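Local coordinates for protein Phospholipase/Carboxylesterase (Dyadobacter fermentans, PDB 4H0C) that probably hydrolyses carboxylic esters, perhaps including palmitoyl thioesters on proteins, as an alpha/beta hydrolase of the phospholipase/carboxylesterase family, at residues A[125-133]-A[200-209]; A[149-160]-A[181-192]. One frame throughout, in Å; residues are numbered along the deposited sequence.

Both contacts involve the central sheet of an alpha/beta hydrolase. Contact 1 packs the last helix on strand 127-131, and contact 2 pairs the next strand, 153-160, with the edge strand 183-190; their centres are about 8 Å apart. They meet at one polar cluster, where Glu200 OE2 and Ser157 OG lie 2.7 Å apart and Thr132 OG1 and Arg192 NH2 2.8 Å apart, both probable hydrogen bonds. The side chains of Thr132 and Thr158 touch what is probably the Ser-His-Asp triad; that of Thr132 rests on His194 and is about 4 Å from a citric acid molecule, probably from the crystallisation liquor. The sodium site of Ile208 lies at the other end of contact 1.

Contact 1: residues A[125-133]-A[200-209]; sequences YGGIIAFTG and EIQLVNNTIL. With NA (sodium ion), chain D.
Phe131 reaches from strand 127-131 to helix 198-206, its CE1 lying 3.8 Å from CG2 of Val204 while CZ nears CD1 of Ile201. Glu200 slides past the same ring in the opposite direction, its carboxylate turned 79° from the ring plane and OE2 3.5 Å from CD1 of Phe131. This buried charge is well supplied with partners: OE1 forms a salt bridge with Arg192, OE2 is hydrogen-bonded to Ser157, and a water joins OE2 to OG1 of Thr132, itself bonded to Arg192. Ile129 holds CG1 opposite its carbonyl carbon (chi1 -57°), which sends CD1 tip to tip against Val204 CG1 at a tight 3.5 Å and leaves CG2 3.4 Å above one face of the Phe131 ring, toward its rim. Ile208 passes alongside Ile129, bringing CG2 3.9 Å from Ile129 CG1 and 3.8 Å from CA of Gly127, where a side chain would collide with it. At this end a water bridges the carbonyls of Gly126 and Ile208, and Ile208 O also binds the sodium ion at 2.8 Å, together with Lys210. The helix runs nearly antiparallel to the strand (172°). Phe107 of strand 102-107 and Phe155 of strand 153-160 flank the contact, and helix 109-120 covers the strand's other face at Ile128 and Ala130.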
loop_
_atom_site.group_PDB
_atom_site.type_symbol
_atom_site.label_atom_id
_atom_site.label_comp_id
_atom_site.label_asym_id
_atom_site.label_seq_id
_atom_site.Cartn_x
_atom_site.Cartn_y
_atom_site.Cartn_z
ATOM N N TYR A 125 9.528 9.039 0.047
ATOM C CA TYR A 125 8.493 8.892 -0.962
ATOM C C TYR A 125 7.596 10.119 -0.923
ATOM O O TYR A 125 7.661 10.909 0.031
ATOM C CB TYR A 125 7.662 7.637 -0.672
ATOM C CG TYR A 125 8.386 6.313 -0.920
ATOM C CD1 TYR A 125 8.843 5.958 -2.210
ATOM C CD2 TYR A 125 8.606 5.415 0.130
ATOM C CE1 TYR A 125 9.474 4.735 -2.431
ATOM C CE2 TYR A 125 9.255 4.208 -0.078
ATOM C CZ TYR A 125 9.671 3.865 -1.347
ATOM O OH TYR A 125 10.298 2.662 -1.514
ATOM N N GLY A 126 6.728 10.272 -1.924
ATOM C CA GLY A 126 5.759 11.363 -1.915
ATOM C C GLY A 126 4.776 11.261 -0.761
ATOM O O GLY A 126 4.480 12.249 -0.090
ATOM N N GLY A 127 4.290 10.057 -0.507
ATOM C CA GLY A 127 3.317 9.814 0.553
ATOM C C GLY A 127 2.816 8.390 0.450
ATOM O O GLY A 127 2.911 7.768 -0.620
ATOM N N ILE A 128 2.312 7.853 1.558
ATOM C CA ILE A 128 1.864 6.468 1.608
ATOM C C ILE A 128 0.506 6.426 2.287
ATOM O O ILE A 128 0.341 6.954 3.380
ATOM C CB ILE A 128 2.890 5.589 2.377
ATOM C CG1 ILE A 128 4.238 5.589 1.630
ATOM C CG2 ILE A 128 2.357 4.173 2.529
ATOM C CD1 ILE A 128 5.433 5.087 2.449
ATOM N N ILE A 129 -0.476 5.826 1.617
ATOM C CA ILE A 129 -1.841 5.750 2.141
ATOM C C ILE A 129 -2.237 4.292 2.315
ATOM O O ILE A 129 -2.336 3.532 1.334
ATOM C CB ILE A 129 -2.810 6.442 1.169
ATOM C CG1 ILE A 129 -2.399 7.903 0.930
ATOM C CG2 ILE A 129 -4.225 6.339 1.705
ATOM C CD1 ILE A 129 -2.877 8.418 -0.418
ATOM N N ALA A 130 -2.434 3.877 3.564
ATOM C CA ALA A 130 -2.777 2.496 3.881
ATOM C C ALA A 130 -4.145 2.432 4.534
ATOM O O ALA A 130 -4.281 2.530 5.773
ATOM C CB ALA A 130 -1.712 1.870 4.774
ATOM N N PHE A 131 -5.182 2.317 3.698
ATOM C CA PHE A 131 -6.561 2.204 4.198
ATOM C C PHE A 131 -6.783 0.795 4.726
ATOM O O PHE A 131 -6.890 -0.156 3.948
ATOM C CB PHE A 131 -7.602 2.466 3.094
ATOM C CG PHE A 131 -7.597 3.869 2.533
ATOM C CD1 PHE A 131 -7.861 4.977 3.338
ATOM C CD2 PHE A 131 -7.388 4.073 1.157
ATOM C CE1 PHE A 131 -7.893 6.259 2.792
ATOM C CE2 PHE A 131 -7.430 5.343 0.608
ATOM C CZ PHE A 131 -7.675 6.450 1.428
ATOM N N THR A 132 -6.890 0.677 6.049
ATOM C CA THR A 132 -7.163 -0.603 6.739
ATOM C C THR A 132 -6.138 -1.691 6.425
ATOM O O THR A 132 -6.437 -2.711 5.768
ATOM C CB THR A 132 -8.594 -1.086 6.500
ATOM O OG1 THR A 132 -9.487 0.021 6.712
ATOM C CG2 THR A 132 -8.976 -2.248 7.496
ATOM N N GLY A 133 -4.920 -1.472 6.890
ATOM C CA GLY A 133 -3.870 -2.453 6.702
ATOM C C GLY A 133 -2.805 -2.361 7.778
ATOM O O GLY A 133 -2.757 -1.404 8.560
ATOM N N GLU A 200 -12.018 9.310 5.736
ATOM C CA GLU A 200 -10.661 8.902 5.368
ATOM C C GLU A 200 -10.262 9.556 4.062
ATOM O O GLU A 200 -9.143 10.044 3.933
ATOM C CB GLU A 200 -10.561 7.383 5.221
ATOM C CG GLU A 200 -10.550 6.645 6.539
ATOM C CD GLU A 200 -10.830 5.169 6.358
ATOM O OE1 GLU A 200 -12.023 4.807 6.368
ATOM O OE2 GLU A 200 -9.855 4.386 6.210
ATOM N N ILE A 201 -11.196 9.594 3.115
ATOM C CA ILE A 201 -10.934 10.207 1.810
ATOM C C ILE A 201 -10.602 11.695 1.958
ATOM O O ILE A 201 -9.593 12.151 1.398
ATOM C CB ILE A 201 -12.117 10.015 0.829
ATOM C CG1 ILE A 201 -12.285 8.529 0.479
ATOM C CG2 ILE A 201 -11.923 10.852 -0.447
ATOM C CD1 ILE A 201 -11.102 7.916 -0.250
ATOM N N GLN A 202 -11.435 12.431 2.704
ATOM C CA GLN A 202 -11.222 13.871 2.911
ATOM C C GLN A 202 -9.913 14.109 3.642
ATOM O O GLN A 202 -9.172 15.050 3.321
ATOM C CB GLN A 202 -12.306 14.504 3.783
ATOM C CG GLN A 202 -13.740 14.434 3.300
ATOM C CD GLN A 202 -14.670 15.218 4.223
ATOM O OE1 GLN A 202 -15.539 14.644 4.892
ATOM N NE2 GLN A 202 -14.473 16.542 4.282
ATOM N N LEU A 203 -9.665 13.293 4.668
ATOM C CA LEU A 203 -8.478 13.473 5.482
ATOM C C LEU A 203 -7.225 13.260 4.654
ATOM O O LEU A 203 -6.275 14.045 4.753
ATOM C CB LEU A 203 -8.495 12.571 6.712
ATOM C CG LEU A 203 -7.371 12.824 7.718
ATOM C CD1 LEU A 203 -7.227 14.305 8.074
ATOM C CD2 LEU A 203 -7.643 11.960 8.943
ATOM N N VAL A 204 -7.234 12.222 3.820
ATOM C CA VAL A 204 -6.085 11.958 2.955
ATOM C C VAL A 204 -5.904 13.117 1.962
ATOM O O VAL A 204 -4.776 13.557 1.690
ATOM C CB VAL A 204 -6.204 10.586 2.259
ATOM C CG1 VAL A 204 -5.226 10.484 1.106
ATOM C CG2 VAL A 204 -5.926 9.480 3.279
ATOM N N ASN A 205 -7.010 13.624 1.427
ATOM C CA ASN A 205 -6.918 14.720 0.447
ATOM C C ASN A 205 -6.355 16.006 1.025
ATOM O O ASN A 205 -5.681 16.750 0.320
ATOM C CB ASN A 205 -8.286 14.991 -0.186
ATOM C CG ASN A 205 -8.694 13.919 -1.175
ATOM O OD1 ASN A 205 -7.865 13.127 -1.646
ATOM N ND2 ASN A 205 -9.976 13.897 -1.507
ATOM N N ASN A 206 -6.626 16.247 2.310
ATOM C CA ASN A 206 -6.178 17.462 3.005
ATOM C C ASN A 206 -4.810 17.341 3.667
ATOM O O ASN A 206 -4.291 18.324 4.207
ATOM C CB ASN A 206 -7.213 17.897 4.040
ATOM C CG ASN A 206 -8.513 18.329 3.407
ATOM O OD1 ASN A 206 -8.535 19.051 2.408
ATOM N ND2 ASN A 206 -9.610 17.894 3.993
ATOM N N THR A 207 -4.224 16.145 3.607
ATOM C CA THR A 207 -2.932 15.886 4.239
ATOM C C THR A 207 -1.953 15.298 3.231
ATOM O O THR A 207 -1.205 16.040 2.580
ATOM C CB THR A 207 -3.068 15.001 5.506
ATOM O OG1 THR A 207 -3.662 13.731 5.175
ATOM C CG2 THR A 207 -3.936 15.714 6.571
ATOM N N ILE A 208 -1.959 13.977 3.098
ATOM C CA ILE A 208 -1.010 13.285 2.199
ATOM C C ILE A 208 -1.053 13.862 0.773
ATOM O O ILE A 208 -0.007 14.044 0.125
ATOM C CB ILE A 208 -1.275 11.758 2.090
ATOM C CG1 ILE A 208 -1.489 11.078 3.462
ATOM C CG2 ILE A 208 -0.161 11.085 1.287
ATOM C CD1 ILE A 208 -0.351 11.214 4.465
ATOM N N LEU A 209 -2.267 14.146 0.294
ATOM C CA LEU A 209 -2.452 14.599 -1.083
ATOM C C LEU A 209 -2.670 16.096 -1.206
ATOM O O LEU A 209 -3.083 16.560 -2.268
ATOM C CB LEU A 209 -3.583 13.815 -1.779
ATOM C CG LEU A 209 -3.394 12.287 -1.828
ATOM C CD1 LEU A 209 -4.634 11.612 -2.397
ATOM C CD2 LEU A 209 -2.160 11.876 -2.625
HETATM NA NA NA D . 0.861 15.968 -1.644
HETATM O O HOH W 1 2.473 13.885 1.187
HETATM O O HOH W 2 -10.155 1.957 5.169
HETATM O O HOH W 3 0.412 15.798 -4.176
HETATM O O HOH W 4 3.084 16.089 -1.571
#

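Contact 2: residues A[149-160]-A[181-192]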
loop_
_atom_site.group_PDB
_atom_site.type_symbol
_atom_site.label_atom_id
_atom_site.label_comp_id
_atom_site.label_asym_id
_atom_site.label_seq_id
_atom_site.Cartn_x
_atom_site.Cartn_y
_atom_site.Cartn_z
ATOM N N PHE A 149 12.533 6.748 6.102
ATOM C CA PHE A 149 11.488 7.420 5.340
ATOM C C PHE A 149 11.720 8.931 5.089
ATOM O O PHE A 149 11.025 9.540 4.266
ATOM C CB PHE A 149 10.121 7.179 5.976
ATOM C CG PHE A 149 9.562 5.816 5.704
ATOM C CD1 PHE A 149 9.080 5.480 4.438
ATOM C CD2 PHE A 149 9.472 4.878 6.723
ATOM C CE1 PHE A 149 8.515 4.230 4.204
ATOM C CE2 PHE A 149 8.920 3.619 6.502
ATOM C CZ PHE A 149 8.436 3.290 5.243
ATOM N N LYS A 150 12.687 9.518 5.788
ATOM C CA LYS A 150 13.016 10.932 5.615
ATOM C C LYS A 150 11.749 11.789 5.727
ATOM O O LYS A 150 11.547 12.720 4.948
ATOM C CB LYS A 150 13.714 11.166 4.263
ATOM C CG LYS A 150 14.953 10.303 4.017
ATOM C CD LYS A 150 16.174 10.858 4.740
ATOM C CE LYS A 150 17.479 10.522 4.003
ATOM N NZ LYS A 150 17.838 9.079 4.032
ATOM N N GLN A 151 10.886 11.445 6.683
ATOM C CA GLN A 151 9.693 12.236 7.003
ATOM C C GLN A 151 8.552 12.037 5.998
ATOM O O GLN A 151 7.588 12.815 6.014
ATOM C CB GLN A 151 10.014 13.748 7.195
ATOM C CG GLN A 151 11.182 13.964 8.139
ATOM C CD GLN A 151 11.451 15.405 8.473
ATOM O OE1 GLN A 151 10.748 16.328 8.021
ATOM N NE2 GLN A 151 12.455 15.611 9.304
ATOM N N THR A 152 8.620 10.985 5.170
ATOM C CA THR A 152 7.482 10.635 4.276
ATOM C C THR A 152 6.160 10.638 5.057
ATOM O O THR A 152 6.035 9.928 6.071
ATOM C CB THR A 152 7.627 9.218 3.660
ATOM O OG1 THR A 152 8.788 9.145 2.838
ATOM C CG2 THR A 152 6.403 8.862 2.823
ATOM N N PRO A 153 5.161 11.396 4.571
ATOM C CA PRO A 153 3.859 11.362 5.238
ATOM C C PRO A 153 3.182 10.015 4.984
ATOM O O PRO A 153 3.137 9.565 3.843
ATOM C CB PRO A 153 3.073 12.513 4.575
ATOM C CG PRO A 153 4.107 13.358 3.882
ATOM C CD PRO A 153 5.280 12.478 3.575
ATOM N N VAL A 154 2.665 9.388 6.044
ATOM C CA VAL A 154 1.992 8.097 5.962
ATOM C C VAL A 154 0.660 8.209 6.684
ATOM O O VAL A 154 0.600 8.724 7.799
ATOM C CB VAL A 154 2.818 6.957 6.625
ATOM C CG1 VAL A 154 2.083 5.622 6.570
ATOM C CG2 VAL A 154 4.198 6.830 5.989
ATOM N N PHE A 155 -0.409 7.760 6.029
ATOM C CA PHE A 155 -1.729 7.643 6.656
ATOM C C PHE A 155 -2.058 6.173 6.809
ATOM O O PHE A 155 -2.003 5.420 5.851
ATOM C CB PHE A 155 -2.802 8.323 5.817
ATOM C CG PHE A 155 -4.194 8.171 6.379
ATOM C CD1 PHE A 155 -4.631 9.001 7.426
ATOM C CD2 PHE A 155 -5.061 7.177 5.909
ATOM C CE1 PHE A 155 -5.915 8.858 7.968
ATOM C CE2 PHE A 155 -6.348 7.043 6.442
ATOM C CZ PHE A 155 -6.769 7.879 7.474
ATOM N N ILE A 156 -2.370 5.763 8.030
ATOM C CA ILE A 156 -2.749 4.386 8.302
ATOM C C ILE A 156 -4.035 4.388 9.118
ATOM O O ILE A 156 -4.152 5.073 10.130
ATOM C CB ILE A 156 -1.600 3.572 8.973
ATOM C CG1 ILE A 156 -1.978 2.094 9.159
ATOM C CG2 ILE A 156 -1.156 4.204 10.285
ATOM C CD1 ILE A 156 -0.815 1.219 9.627
ATOM N N SER A 157 -5.017 3.638 8.646
ATOM C CA SER A 157 -6.291 3.563 9.355
ATOM C C SER A 157 -6.756 2.137 9.523
ATOM O O SER A 157 -6.275 1.229 8.858
ATOM C CB SER A 157 -7.349 4.325 8.583
ATOM O OG SER A 157 -7.508 3.739 7.311
ATOM N N THR A 158 -7.687 1.961 10.445
ATOM C CA THR A 158 -8.473 0.746 10.551
ATOM C C THR A 158 -9.755 1.047 11.316
ATOM O O THR A 158 -9.935 2.151 11.869
ATOM C CB THR A 158 -7.685 -0.435 11.184
ATOM O OG1 THR A 158 -8.424 -1.659 11.003
ATOM C CG2 THR A 158 -7.389 -0.195 12.677
ATOM N N GLY A 159 -10.649 0.075 11.351
ATOM C CA GLY A 159 -11.824 0.200 12.188
ATOM C C GLY A 159 -11.595 -0.559 13.488
ATOM O O GLY A 159 -10.633 -1.340 13.623
ATOM N N ASN A 160 -12.464 -0.318 14.462
ATOM C CA ASN A 160 -12.366 -0.999 15.729
ATOM C C ASN A 160 -13.757 -1.344 16.229
ATOM O O ASN A 160 -14.604 -0.455 16.375
ATOM C CB ASN A 160 -11.599 -0.144 16.748
ATOM C CG ASN A 160 -11.364 -0.864 18.068
ATOM O OD1 ASN A 160 -11.385 -2.090 18.144
ATOM N ND2 ASN A 160 -11.133 -0.095 19.115
ATOM N N ASN A 181 11.326 6.774 10.838
ATOM C CA ASN A 181 11.292 8.196 10.489
ATOM C C ASN A 181 10.214 8.575 9.474
ATOM O O ASN A 181 10.336 9.592 8.798
ATOM C CB ASN A 181 12.682 8.728 10.050
ATOM C CG ASN A 181 12.780 10.263 10.093
ATOM O OD1 ASN A 181 12.118 10.942 10.913
ATOM N ND2 ASN A 181 13.615 10.813 9.221
ATOM N N ALA A 182 9.139 7.796 9.387
ATOM C CA ALA A 182 7.953 8.282 8.679
ATOM C C ALA A 182 7.280 9.381 9.511
ATOM O O ALA A 182 7.421 9.411 10.746
ATOM C CB ALA A 182 6.986 7.133 8.424
ATOM N N ALA A 183 6.545 10.269 8.841
ATOM C CA ALA A 183 5.625 11.215 9.533
ATOM C C ALA A 183 4.232 10.570 9.542
ATOM O O ALA A 183 3.491 10.657 8.565
ATOM C CB ALA A 183 5.630 12.587 8.836
ATOM N N VAL A 184 3.889 9.890 10.634
ATOM C CA VAL A 184 2.727 9.002 10.645
ATOM C C VAL A 184 1.449 9.612 11.218
ATOM O O VAL A 184 1.456 10.156 12.318
ATOM C CB VAL A 184 3.019 7.677 11.382
ATOM C CG1 VAL A 184 1.825 6.727 11.287
ATOM C CG2 VAL A 184 4.248 7.028 10.771
ATOM N N SER A 185 0.365 9.502 10.456
ATOM C CA SER A 185 -0.988 9.817 10.930
ATOM C C SER A 185 -1.774 8.521 11.050
ATOM O O SER A 185 -2.023 7.847 10.048
ATOM C CB SER A 185 -1.708 10.739 9.951
ATOM O OG SER A 185 -1.084 11.993 9.879
ATOM N N GLN A 186 -2.155 8.168 12.275
ATOM C CA GLN A 186 -2.897 6.946 12.535
ATOM C C GLN A 186 -4.285 7.348 12.966
ATOM O O GLN A 186 -4.451 8.194 13.862
ATOM C CB GLN A 186 -2.229 6.122 13.644
ATOM C CG GLN A 186 -3.062 4.951 14.170
ATOM C CD GLN A 186 -2.500 4.317 15.442
ATOM O OE1 GLN A 186 -1.653 4.901 16.138
ATOM N NE2 GLN A 186 -2.973 3.123 15.753
ATOM N N VAL A 187 -5.292 6.776 12.315
ATOM C CA VAL A 187 -6.669 7.061 12.708
ATOM C C VAL A 187 -7.429 5.754 12.804
ATOM O O VAL A 187 -7.434 4.962 11.860
ATOM C CB VAL A 187 -7.431 8.058 11.789
ATOM C CG1 VAL A 187 -8.802 8.322 12.390
ATOM C CG2 VAL A 187 -6.687 9.376 11.641
ATOM N N VAL A 188 -8.050 5.533 13.959
ATOM C CA VAL A 188 -8.837 4.345 14.219
ATOM C C VAL A 188 -10.290 4.788 14.319
ATOM O O VAL A 188 -10.607 5.749 15.034
ATOM C CB VAL A 188 -8.419 3.650 15.541
ATOM C CG1 VAL A 188 -9.378 2.506 15.877
ATOM C CG2 VAL A 188 -6.971 3.149 15.493
ATOM N N TYR A 189 -11.161 4.117 13.576
ATOM C CA TYR A 189 -12.566 4.491 13.479
ATOM C C TYR A 189 -13.451 3.443 14.180
ATOM O O TYR A 189 -13.812 2.423 13.578
ATOM C CB TYR A 189 -12.965 4.612 12.003
ATOM C CG TYR A 189 -12.239 5.701 11.253
ATOM C CD1 TYR A 189 -12.711 7.014 11.267
ATOM C CD2 TYR A 189 -11.083 5.420 10.522
ATOM C CE1 TYR A 189 -12.055 8.019 10.588
ATOM C CE2 TYR A 189 -10.418 6.424 9.832
ATOM C CZ TYR A 189 -10.918 7.718 9.870
ATOM O OH TYR A 189 -10.264 8.716 9.201
ATOM N N PRO A 190 -13.816 3.706 15.450
ATOM C CA PRO A 190 -14.648 2.793 16.219
ATOM C C PRO A 190 -15.956 2.521 15.477
ATOM O O PRO A 190 -16.624 3.470 15.033
ATOM C CB PRO A 190 -14.943 3.587 17.497
ATOM C CG PRO A 190 -13.774 4.496 17.652
ATOM C CD PRO A 190 -13.390 4.877 16.246
ATOM N N GLY A 191 -16.304 1.243 15.325
ATOM C CA GLY A 191 -17.575 0.846 14.712
ATOM C C GLY A 191 -17.697 0.994 13.200
ATOM O O GLY A 191 -18.737 0.677 12.643
ATOM N N ARG A 192 -16.652 1.473 12.528
ATOM C CA ARG A 192 -16.692 1.623 11.073
ATOM C C ARG A 192 -16.627 0.245 10.409
ATOM O O ARG A 192 -15.808 -0.602 10.828
ATOM C CB ARG A 192 -15.507 2.471 10.585
ATOM C CG ARG A 192 -15.530 2.839 9.103
ATOM C CD ARG A 192 -14.114 2.932 8.553
ATOM N NE ARG A 192 -13.505 1.609 8.535
ATOM C CZ ARG A 192 -12.241 1.353 8.222
ATOM N NH1 ARG A 192 -11.410 2.346 7.894
ATOM N NH2 ARG A 192 -11.810 0.092 8.238
#
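The Phe155 ring meets the hydroxyl of Tyr189 at its edge, OH lying in the ring plane 4.0 Å from Phe155 CZ, and the two side chains cross at about a right angle. Phe155 and Tyr189 sit on two neighbouring parallel strands, 153-160 and 183-190, joined through helix 167-179 as a beta-alpha-beta unit and inclined by 26°; Arg192 ends the turn that leaves the second. Tyr189 carries CG1 of Val187 3.3 Å above one face, near the rim, and has CB of Ser157 at its edge. The guanidinium of Arg192 lies with one face over the Thr158-Gly159 peptide, Gly159 N 3.3 Å from its plane, and Ser157 OG near its edge. Phe155 has CG trans to its own N (chi1 177°), which swings the ring toward the edge strand and sets CE1 3.8 Å from CG2 of Val187; helix 198-206 covers this face through Leu203 and Val204. On the face of Ile156, Thr158 and Gln186 the packing is against helix 167-179. Near the start of the strands CB of Ala182 touches both CD2 of Phe149 and CG2 of Val154. Replacing Arg192 with an alanine would probably leave Glu200 without its charged mate, cost Thr132 a hydrogen bond and take the flat cover off the Thr158-Gly159 peptide. The Ser185 N to Val154 O bond is nearly straight (2.8 Å, 176°), whereas that from Thr158 N to Val187 O is weak. At the far end Tyr189 O accepts Asn160 N, at 3.2 Å, and Arg192 N from opposite faces of its carbonyl plane.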